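Local coordinates for protein Xcc_ctr_pt (PDB 6NJW) that probably cleaves DNA as the Toprim-containing C-terminal region of a Class 2 OLD family nuclease, by a mechanism thought to use two metal ions, at residues K66-G69 and N74-H77; E135-A140 and V205-I210; L166-W169 and A174-D177. All blocks are in the same frame, centred on the assembly; numbering follows the deposited sequence.

Contact 1 lies on one side of the chain's centre, contacts 2 and 3 on the other. Contact 1 closes the turn between helix 62-68 and strand 77-82, which ends at the magnesium-binding Asp82, but itself lies away from the site. Contact 2, centred about 27 Å from the centre of contact 1, joins helix 134-154 to the start of helix 208-226; it includes Tyr209, the other protein residue of the magnesium site, and its Pro207 side chain is about 8 Å from the ion. Contact 3 closes a helix-to-helix turn, its centre about 16 Å from that of contact 2. These two touch: Phe139 CE1 lies 3.5 Å from Trp169 CB.

Contact 1: K66-G69 and N74-H77; sequences KLLG and NIPH
The backbone leaves helix 62-68 and folds back on itself, with Ile75 N donating to Leu68 O at 2.8 Å and the CA atoms of Leu68 and Ile75 5.0 Å apart. That donor lies in the carbonyl plane, on a lone pair of Leu68 O, and the angle at its hydrogen is 150°. A second bond, Asn74 N to Gly69 O at 2.9 Å, is weak, being bent further at the hydrogen. The helix ends here: Gly69 is the first residue to leave helical backbone angles, and the two bonds join the returning chain to carbonyls at that end.

The Leu68 side chain packs against Ile75 and His77. Its CG stands anti to the carbonyl carbon (chi1 -49°), and the two methyls then part company: CD2 meets Ile75 CD1 at 4.0 Å, while CD1 reaches His77 CB at 3.7 Å. The root of the same side chain also touches the imidazole, CB to His77 ND1 being 3.6 Å. This turn is the link from an alpha helix to the next parallel strand in the Toprim fold, an alpha/beta arrangement in which strand 77-82 lies beside strand 22-26; Leu68 also packs on Val23 and Leu25 of that neighbour.

The His77 ring is held at both nitrogens. ND1 donates to Ile75 O at 2.9 Å along a nearly straight line, with the acceptor only 1° out of the ring plane, which fixes the ring's rotation. NE2 is hydrogen-bonded to Tyr127 OH, tying this buried imidazole to the adjacent strand 127-130.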
ATOM      1  N   LYS A  66       1.980   9.216 -15.659  1.00 36.14           N
ATOM      2  CA  LYS A  66       1.858  10.166 -16.769  1.00 35.10           C
ATOM      3  C   LYS A  66       0.832  11.250 -16.455  1.00 32.11           C
ATOM      4  O   LYS A  66       1.076  12.438 -16.690  1.00 35.70           O
ATOM      5  CB  LYS A  66       1.489   9.423 -18.059  1.00 35.12           C
ATOM      6  CG  LYS A  66       2.658   8.641 -18.679  1.00 40.65           C
ATOM      7  CD  LYS A  66       2.174   7.813 -19.886  1.00 43.91           C
ATOM      8  CE  LYS A  66       3.320   7.145 -20.635  1.00 49.07           C
ATOM      9  NZ  LYS A  66       2.794   6.394 -21.825  1.00 48.34           N
ATOM     10  N   LEU A  67      -0.310  10.866 -15.895  1.00 35.46           N
ATOM     11  CA  LEU A  67      -1.339  11.860 -15.578  1.00 37.90           C
ATOM     12  C   LEU A  67      -0.853  12.867 -14.536  1.00 37.92           C
ATOM     13  O   LEU A  67      -1.124  14.071 -14.647  1.00 36.37           O
ATOM     14  CB  LEU A  67      -2.600  11.158 -15.088  1.00 32.37           C
ATOM     15  CG  LEU A  67      -3.690  12.073 -14.528  1.00 40.65           C
ATOM     16  CD1 LEU A  67      -4.252  12.989 -15.636  1.00 39.76           C
ATOM     17  CD2 LEU A  67      -4.804  11.231 -13.895  1.00 39.17           C
ATOM     18  N   LEU A  68      -0.129  12.397 -13.517  1.00 36.74           N
ATOM     19  CA  LEU A  68       0.258  13.240 -12.386  1.00 36.13           C
ATOM     20  C   LEU A  68       1.653  13.843 -12.518  1.00 35.91           C
ATOM     21  O   LEU A  68       1.982  14.763 -11.769  1.00 40.15           O
ATOM     22  CB  LEU A  68       0.163  12.433 -11.074  1.00 40.51           C
ATOM     23  CG  LEU A  68      -1.155  11.679 -10.874  1.00 40.39           C
ATOM     24  CD1 LEU A  68      -1.037  10.652  -9.745  1.00 39.53           C
ATOM     25  CD2 LEU A  68      -2.303  12.634 -10.600  1.00 41.61           C
ATOM     26  N   GLY A  69       2.461  13.385 -13.466  1.00 36.97           N
ATOM     27  CA  GLY A  69       3.811  13.870 -13.619  1.00 36.09           C
ATOM     28  C   GLY A  69       3.912  15.237 -14.261  1.00 40.08           C
ATOM     29  O   GLY A  69       2.912  15.906 -14.534  1.00 40.94           O
ATOM     30  N   ASN A  74       1.006  17.442 -12.986  1.00 40.25           N
ATOM     31  CA  ASN A  74       2.055  17.891 -12.068  1.00 41.54           C
ATOM     32  C   ASN A  74       1.535  17.970 -10.625  1.00 42.06           C
ATOM     33  O   ASN A  74       1.618  19.002  -9.952  1.00 43.02           O
ATOM     34  CB  ASN A  74       2.641  19.232 -12.527  1.00 43.59           C
ATOM     35  CG  ASN A  74       3.993  19.505 -11.918  1.00 49.53           C
ATOM     36  OD1 ASN A  74       4.885  18.662 -11.984  1.00 51.67           O
ATOM     37  ND2 ASN A  74       4.150  20.678 -11.303  1.00 51.95           N
ATOM     38  N   ILE A  75       1.003  16.847 -10.166  1.00 38.06           N
ATOM     39  CA  ILE A  75       0.402  16.702  -8.841  1.00 35.23           C
ATOM     40  C   ILE A  75       1.327  15.824  -8.004  1.00 37.24           C
ATOM     41  O   ILE A  75       1.743  14.756  -8.477  1.00 36.13           O
ATOM     42  CB  ILE A  75      -1.010  16.081  -8.935  1.00 37.31           C
ATOM     43  CG1 ILE A  75      -2.002  17.053  -9.584  1.00 40.39           C
ATOM     44  CG2 ILE A  75      -1.556  15.656  -7.584  1.00 40.71           C
ATOM     45  CD1 ILE A  75      -3.364  16.436  -9.788  1.00 42.43           C
ATOM     46  N   PRO A  76       1.671  16.219  -6.777  1.00 36.79           N
ATOM     47  CA  PRO A  76       2.476  15.335  -5.919  1.00 38.20           C
ATOM     48  C   PRO A  76       1.793  13.985  -5.719  1.00 29.66           C
ATOM     49  O   PRO A  76       0.590  13.904  -5.470  1.00 32.81           O
ATOM     50  CB  PRO A  76       2.576  16.111  -4.599  1.00 43.69           C
ATOM     51  CG  PRO A  76       2.205  17.526  -4.925  1.00 41.79           C
ATOM     52  CD  PRO A  76       1.290  17.478  -6.104  1.00 36.00           C
ATOM     53  N   HIS A  77       2.572  12.907  -5.829  1.00 31.53           N
ATOM     54  CA  HIS A  77       2.001  11.585  -5.673  1.00 32.96           C
ATOM     55  C   HIS A  77       3.073  10.632  -5.169  1.00 32.27           C
ATOM     56  O   HIS A  77       4.268  10.910  -5.249  1.00 36.89           O
ATOM     57  CB  HIS A  77       1.416  11.067  -6.993  1.00 35.38           C
ATOM     58  CG  HIS A  77       2.441  10.957  -8.071  1.00 33.77           C
ATOM     59  ND1 HIS A  77       2.867  12.048  -8.796  1.00 34.61           N
ATOM     60  CD2 HIS A  77       3.176   9.904  -8.503  1.00 36.19           C
ATOM     61  CE1 HIS A  77       3.811  11.667  -9.643  1.00 35.87           C
ATOM     62  NE2 HIS A  77       4.017  10.372  -9.484  1.00 38.03           N
TER

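Contact 2: E135-A140 and V205-I210; sequences EPELFA and VCPAYI
Leu138 meets Pro207 because its CG is anti to the carbonyl carbon (chi1 -62°) and its chain then runs extended, while Glu137, one residue earlier, has CG anti to the backbone N (chi1 161°) and a bend at the next bond that carries its carboxylate to the same proline. The two side chains therefore grip neighbouring parts of one ring. Leu138 CD2 lies 3.9 Å from Pro207 CG, the two side chains crossing at about a right angle, and the same methyl stands 4.1 Å from Val205 O. Glu137 OE2 comes to 3.6 Å from Pro207 CB, an approach of a carboxylate oxygen to a carbon of the pyrrolidine.

The direct contacts include no hydrogen bond; a water supplies the polar link. It donates to Glu137 OE2 at 2.7 Å and accepts from Ala208 N at 3.0 Å, so the carboxylate is coupled through solvent to an amide in the first turn of helix 208-226. Pro207 is the N-cap residue of that helix, and a negative group near this end would probably be favoured by the helix dipole.

Phe38 of helix 29-41 packs on both Leu138 and Pro207, making this a three-helix junction. Two residues beyond the proline, Tyr209 belongs with Asp82 to the magnesium site of this Toprim-containing region, and the side chains of Glu137 and Asp82 are about 8 Å apart, which places the junction beside that site.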
ATOM      1  N   GLU A 135      -1.206  -8.514   3.451  1.00 46.96           N
ATOM      2  CA  GLU A 135      -1.933  -9.247   4.486  1.00 47.28           C
ATOM      3  C   GLU A 135      -1.052 -10.224   5.268  1.00 43.57           C
ATOM      4  O   GLU A 135      -1.180 -10.307   6.497  1.00 45.91           O
ATOM      5  CB  GLU A 135      -3.127  -9.974   3.866  1.00 47.11           C
ATOM      6  CG  GLU A 135      -4.184  -9.030   3.280  1.00 45.46           C
ATOM      7  CD  GLU A 135      -3.995  -8.804   1.792  1.00 54.80           C
ATOM      8  OE1 GLU A 135      -2.842  -8.958   1.307  1.00 49.09           O
ATOM      9  OE2 GLU A 135      -5.002  -8.490   1.110  1.00 53.74           O
ATOM     10  N   PRO A 136      -0.155 -10.984   4.628  1.00 49.28           N
ATOM     11  CA  PRO A 136       0.743 -11.830   5.437  1.00 50.58           C
ATOM     12  C   PRO A 136       1.653 -11.020   6.346  1.00 48.18           C
ATOM     13  O   PRO A 136       1.893 -11.422   7.490  1.00 50.52           O
ATOM     14  CB  PRO A 136       1.535 -12.619   4.385  1.00 52.03           C
ATOM     15  CG  PRO A 136       0.684 -12.560   3.147  1.00 57.09           C
ATOM     16  CD  PRO A 136       0.040 -11.216   3.183  1.00 47.78           C
ATOM     17  N   GLU A 137       2.149  -9.870   5.886  1.00 56.41           N
ATOM     18  CA  GLU A 137       2.937  -9.021   6.781  1.00 53.21           C
ATOM     19  C   GLU A 137       2.123  -8.612   8.004  1.00 49.03           C
ATOM     20  O   GLU A 137       2.588  -8.733   9.143  1.00 55.94           O
ATOM     21  CB  GLU A 137       3.457  -7.789   6.040  1.00 57.20           C
ATOM     22  CG  GLU A 137       3.876  -6.675   7.003  1.00 59.02           C
ATOM     23  CD  GLU A 137       5.017  -5.802   6.496  1.00 65.31           C
ATOM     24  OE1 GLU A 137       5.343  -5.857   5.289  1.00 67.13           O
ATOM     25  OE2 GLU A 137       5.595  -5.052   7.325  1.00 66.57           O
ATOM     26  N   LEU A 138       0.889  -8.142   7.795  1.00 51.52           N
ATOM     27  CA  LEU A 138       0.077  -7.723   8.935  1.00 48.69           C
ATOM     28  C   LEU A 138      -0.212  -8.886   9.873  1.00 52.35           C
ATOM     29  O   LEU A 138      -0.236  -8.714  11.096  1.00 53.01           O
ATOM     30  CB  LEU A 138      -1.232  -7.102   8.458  1.00 45.82           C
ATOM     31  CG  LEU A 138      -1.105  -5.842   7.608  1.00 48.58           C
ATOM     32  CD1 LEU A 138      -2.480  -5.430   7.121  1.00 48.86           C
ATOM     33  CD2 LEU A 138      -0.456  -4.734   8.436  1.00 49.47           C
ATOM     34  N   PHE A 139      -0.469 -10.078   9.320  1.00 53.91           N
ATOM     35  CA  PHE A 139      -0.720 -11.228  10.179  1.00 48.96           C
ATOM     36  C   PHE A 139       0.493 -11.537  11.039  1.00 49.86           C
ATOM     37  O   PHE A 139       0.361 -11.820  12.234  1.00 49.86           O
ATOM     38  CB  PHE A 139      -1.096 -12.460   9.350  1.00 48.53           C
ATOM     39  CG  PHE A 139      -1.703 -13.557  10.166  1.00 47.90           C
ATOM     40  CD1 PHE A 139      -0.902 -14.478  10.815  1.00 56.14           C
ATOM     41  CD2 PHE A 139      -3.077 -13.651  10.313  1.00 52.72           C
ATOM     42  CE1 PHE A 139      -1.457 -15.480  11.582  1.00 54.63           C
ATOM     43  CE2 PHE A 139      -3.638 -14.651  11.077  1.00 53.18           C
ATOM     44  CZ  PHE A 139      -2.821 -15.565  11.717  1.00 50.94           C
ATOM     45  N   ALA A 140       1.680 -11.510  10.438  1.00 49.06           N
ATOM     46  CA  ALA A 140       2.901 -11.798  11.175  1.00 58.83           C
ATOM     47  C   ALA A 140       3.340 -10.612  12.019  1.00 60.08           C
ATOM     48  O   ALA A 140       3.933 -10.803  13.084  1.00 61.19           O
ATOM     49  CB  ALA A 140       4.014 -12.200  10.202  1.00 53.05           C
ATOM     50  N   VAL A 205       1.934  -1.100  14.434  1.00 47.77           N
ATOM     51  CA  VAL A 205       2.000  -2.195  13.461  1.00 45.67           C
ATOM     52  C   VAL A 205       1.978  -1.679  12.019  1.00 45.99           C
ATOM     53  O   VAL A 205       1.627  -2.424  11.100  1.00 45.78           O
ATOM     54  CB  VAL A 205       0.884  -3.230  13.685  1.00 46.67           C
ATOM     55  CG1 VAL A 205       1.022  -3.879  15.058  1.00 53.43           C
ATOM     56  CG2 VAL A 205      -0.511  -2.600  13.497  1.00 44.59           C
ATOM     57  N   CYS A 206       2.331  -0.424  11.793  1.00 40.31           N
ATOM     58  CA  CYS A 206       2.304   0.114  10.433  1.00 40.50           C
ATOM     59  C   CYS A 206       3.496  -0.415   9.648  1.00 37.86           C
ATOM     60  O   CYS A 206       4.638  -0.231  10.083  1.00 37.98           O
ATOM     61  CB  CYS A 206       2.333   1.644  10.449  1.00 37.57           C
ATOM     62  SG  CYS A 206       2.130   2.405   8.796  1.00 40.49           S
ATOM     63  N   PRO A 207       3.286  -1.052   8.495  1.00 41.24           N
ATOM     64  CA  PRO A 207       4.425  -1.450   7.664  1.00 39.91           C
ATOM     65  C   PRO A 207       5.245  -0.236   7.276  1.00 39.06           C
ATOM     66  O   PRO A 207       4.709   0.853   7.045  1.00 36.65           O
ATOM     67  CB  PRO A 207       3.770  -2.099   6.438  1.00 43.43           C
ATOM     68  CG  PRO A 207       2.386  -2.477   6.887  1.00 46.23           C
ATOM     69  CD  PRO A 207       1.997  -1.450   7.914  1.00 37.13           C
ATOM     70  N   ALA A 208       6.560  -0.442   7.192  1.00 40.20           N
ATOM     71  CA  ALA A 208       7.483   0.662   6.944  1.00 42.29           C
ATOM     72  C   ALA A 208       7.238   1.326   5.587  1.00 41.42           C
ATOM     73  O   ALA A 208       7.349   2.554   5.461  1.00 38.24           O
ATOM     74  CB  ALA A 208       8.923   0.164   7.045  1.00 43.19           C
ATOM     75  N   TYR A 209       6.916   0.548   4.555  1.00 39.09           N
ATOM     76  CA  TYR A 209       6.737   1.181   3.252  1.00 37.76           C
ATOM     77  C   TYR A 209       5.508   2.088   3.234  1.00 37.81           C
ATOM     78  O   TYR A 209       5.509   3.117   2.548  1.00 36.26           O
ATOM     79  CB  TYR A 209       6.697   0.126   2.137  1.00 35.25           C
ATOM     80  CG  TYR A 209       5.396  -0.625   1.927  1.00 38.40           C
ATOM     81  CD1 TYR A 209       4.844  -1.421   2.931  1.00 41.59           C
ATOM     82  CD2 TYR A 209       4.742  -0.574   0.710  1.00 41.94           C
ATOM     83  CE1 TYR A 209       3.652  -2.127   2.724  1.00 43.59           C
ATOM     84  CE2 TYR A 209       3.542  -1.271   0.498  1.00 44.76           C
ATOM     85  CZ  TYR A 209       3.011  -2.045   1.505  1.00 44.76           C
ATOM     86  OH  TYR A 209       1.828  -2.735   1.292  1.00 45.75           O
ATOM     87  N   ILE A 210       4.483   1.760   4.023  1.00 35.05           N
ATOM     88  CA  ILE A 210       3.296   2.607   4.099  1.00 37.11           C
ATOM     89  C   ILE A 210       3.595   3.887   4.875  1.00 37.58           C
ATOM     90  O   ILE A 210       3.199   4.986   4.464  1.00 36.40           O
ATOM     91  CB  ILE A 210       2.126   1.815   4.720  1.00 32.25           C
ATOM     92  CG1 ILE A 210       1.639   0.724   3.744  1.00 36.73           C
ATOM     93  CG2 ILE A 210       0.971   2.734   5.114  1.00 31.53           C
ATOM     94  CD1 ILE A 210       0.462  -0.084   4.277  1.00 38.18           C
TER
HETATM   95  O   HOH W   1       7.616  -3.273   7.477  1.00 58.02           O

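Contact 3: L166-W169 and A174-D177; sequences LQQW and AQID
Trp169 lays its indole against the backbone of Ile176 and Asp177. Over one face of the five-membered ring sits Ile176 CA, 3.7 Å from the centroid and 29° off the normal, a CH-pi contact. Asp177 N lies above the same face, offset toward the rim; it and the indole NE1 are both donors, so their proximity is packing and not a bond. Farther along the indole, CZ2 meets Asp177 CB at 3.5 Å. The opposite face carries Leu166 CA, one helical turn back, so the ring, its CG set beside the backbone N of Trp169, is sandwiched between its own helix and the returning loop.

The backbone carbonyl of Gln175 adds a CA-H...O contact, Trp169 CA to Gln175 O at 3.5 Å. Ile176 is turned so that CG1 falls between its backbone N and carbonyl carbon (chi1 63°), which leaves CG2 to press on Trp169 CB at 3.5 Å.

Toward the surface, two extended glutamine side chains cross at about a right angle. Gln168 NE2 donates to Gln175 OE1 at 2.8 Å, with a moderate bend at the hydrogen. The two amide planes are 84° apart, and the donor stands above the acceptor's carbonyl plane, not on a lone pair. The amide of Gln175 has a further partner, for its NE2 is bonded to Asp172 OD2, which fixes which way round it sits.

Asp177 is the N-cap of helix 178-188, and its OD1 makes a weak hydrogen bond to Leu180 N. The turn thus joins helix 160-171 to helix 178-188, with Trp169 reaching Leu180 and Leu181 of the latter, while Phe139 of helix 134-154 packs on Ile176.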
ATOM      1  N   LEU A 166      -5.763 -22.040  11.367  1.00 58.06           N
ATOM      2  CA  LEU A 166      -5.827 -20.616  11.674  1.00 58.36           C
ATOM      3  C   LEU A 166      -5.355 -20.347  13.097  1.00 61.67           C
ATOM      4  O   LEU A 166      -4.530 -19.456  13.332  1.00 56.41           O
ATOM      5  CB  LEU A 166      -7.259 -20.110  11.480  1.00 51.17           C
ATOM      6  CG  LEU A 166      -7.502 -18.601  11.611  1.00 56.61           C
ATOM      7  CD1 LEU A 166      -6.477 -17.812  10.817  1.00 57.94           C
ATOM      8  CD2 LEU A 166      -8.912 -18.233  11.180  1.00 52.81           C
ATOM      9  N   GLN A 167      -5.892 -21.103  14.062  1.00 58.87           N
ATOM     10  CA  GLN A 167      -5.438 -20.979  15.444  1.00 62.23           C
ATOM     11  C   GLN A 167      -3.942 -21.231  15.545  1.00 60.19           C
ATOM     12  O   GLN A 167      -3.239 -20.578  16.325  1.00 66.62           O
ATOM     13  CB  GLN A 167      -6.219 -21.947  16.336  1.00 63.88           C
ATOM     14  CG  GLN A 167      -5.996 -21.744  17.831  1.00 62.20           C
ATOM     15  CD  GLN A 167      -6.238 -20.314  18.260  1.00 61.73           C
ATOM     16  OE1 GLN A 167      -7.360 -19.813  18.176  1.00 60.31           O
ATOM     17  NE2 GLN A 167      -5.184 -19.643  18.725  1.00 58.67           N
ATOM     18  N   GLN A 168      -3.433 -22.150  14.729  1.00 64.54           N
ATOM     19  CA  GLN A 168      -2.012 -22.477  14.747  1.00 62.92           C
ATOM     20  C   GLN A 168      -1.161 -21.327  14.210  1.00 65.27           C
ATOM     21  O   GLN A 168      -0.077 -21.052  14.740  1.00 60.13           O
ATOM     22  CB  GLN A 168      -1.802 -23.762  13.949  1.00 65.12           C
ATOM     23  CG  GLN A 168      -0.408 -24.071  13.483  1.00 72.12           C
ATOM     24  CD  GLN A 168      -0.367 -25.414  12.781  1.00 81.99           C
ATOM     25  OE1 GLN A 168      -1.361 -26.149  12.776  1.00 83.84           O
ATOM     26  NE2 GLN A 168       0.773 -25.742  12.174  1.00 83.24           N
ATOM     27  N   TRP A 169      -1.630 -20.637  13.166  1.00 56.70           N
ATOM     28  CA  TRP A 169      -0.888 -19.476  12.676  1.00 62.09           C
ATOM     29  C   TRP A 169      -0.870 -18.358  13.706  1.00 62.36           C
ATOM     30  O   TRP A 169       0.132 -17.649  13.846  1.00 62.11           O
ATOM     31  CB  TRP A 169      -1.491 -18.936  11.383  1.00 61.77           C
ATOM     32  CG  TRP A 169      -1.682 -19.916  10.290  1.00 60.26           C
ATOM     33  CD1 TRP A 169      -0.947 -21.039  10.039  1.00 62.10           C
ATOM     34  CD2 TRP A 169      -2.678 -19.848   9.276  1.00 57.85           C
ATOM     35  NE1 TRP A 169      -1.431 -21.675   8.924  1.00 61.96           N
ATOM     36  CE2 TRP A 169      -2.500 -20.967   8.440  1.00 60.39           C
ATOM     37  CE3 TRP A 169      -3.715 -18.950   8.997  1.00 56.57           C
ATOM     38  CZ2 TRP A 169      -3.324 -21.216   7.344  1.00 61.28           C
ATOM     39  CZ3 TRP A 169      -4.526 -19.192   7.905  1.00 55.53           C
ATOM     40  CH2 TRP A 169      -4.330 -20.316   7.093  1.00 53.39           C
ATOM     41  N   ALA A 174       5.049 -16.938  12.673  1.00 77.36           N
ATOM     42  CA  ALA A 174       6.155 -17.314  11.802  1.00 77.85           C
ATOM     43  C   ALA A 174       5.840 -18.556  10.982  1.00 79.68           C
ATOM     44  O   ALA A 174       6.433 -18.745   9.913  1.00 81.40           O
ATOM     45  CB  ALA A 174       7.426 -17.539  12.625  1.00 76.38           C
ATOM     46  N   GLN A 175       4.926 -19.402  11.458  1.00 76.47           N
ATOM     47  CA  GLN A 175       4.443 -20.569  10.724  1.00 74.14           C
ATOM     48  C   GLN A 175       3.025 -20.237  10.243  1.00 72.36           C
ATOM     49  O   GLN A 175       2.074 -20.192  11.027  1.00 77.44           O
ATOM     50  CB  GLN A 175       4.531 -21.832  11.595  1.00 80.62           C
ATOM     51  CG  GLN A 175       3.284 -22.203  12.436  1.00 81.49           C
ATOM     52  CD  GLN A 175       3.471 -23.435  13.309  1.00 85.34           C
ATOM     53  OE1 GLN A 175       3.250 -24.563  12.862  1.00 86.59           O
ATOM     54  NE2 GLN A 175       3.839 -23.224  14.570  1.00 82.88           N
ATOM     55  N   ILE A 176       2.888 -19.917   8.961  1.00 69.06           N
ATOM     56  CA  ILE A 176       1.584 -19.642   8.371  1.00 63.89           C
ATOM     57  C   ILE A 176       1.565 -20.267   6.991  1.00 60.84           C
ATOM     58  O   ILE A 176       2.587 -20.291   6.293  1.00 62.19           O
ATOM     59  CB  ILE A 176       1.257 -18.126   8.322  1.00 65.83           C
ATOM     60  CG1 ILE A 176       2.232 -17.345   7.446  1.00 70.35           C
ATOM     61  CG2 ILE A 176       1.263 -17.519   9.690  1.00 68.03           C
ATOM     62  CD1 ILE A 176       1.795 -17.168   6.023  1.00 66.91           C
ATOM     63  N   ASP A 177       0.408 -20.795   6.608  1.00 60.55           N
ATOM     64  CA  ASP A 177       0.169 -21.244   5.241  1.00 58.18           C
ATOM     65  C   ASP A 177      -0.315 -20.019   4.479  1.00 56.42           C
ATOM     66  O   ASP A 177      -1.494 -19.658   4.545  1.00 55.34           O
ATOM     67  CB  ASP A 177      -0.847 -22.379   5.214  1.00 52.34           C
ATOM     68  CG  ASP A 177      -1.036 -22.976   3.836  1.00 53.99           C
ATOM     69  OD1 ASP A 177      -0.629 -22.356   2.835  1.00 55.24           O
ATOM     70  OD2 ASP A 177      -1.605 -24.089   3.764  1.00 58.90           O
TER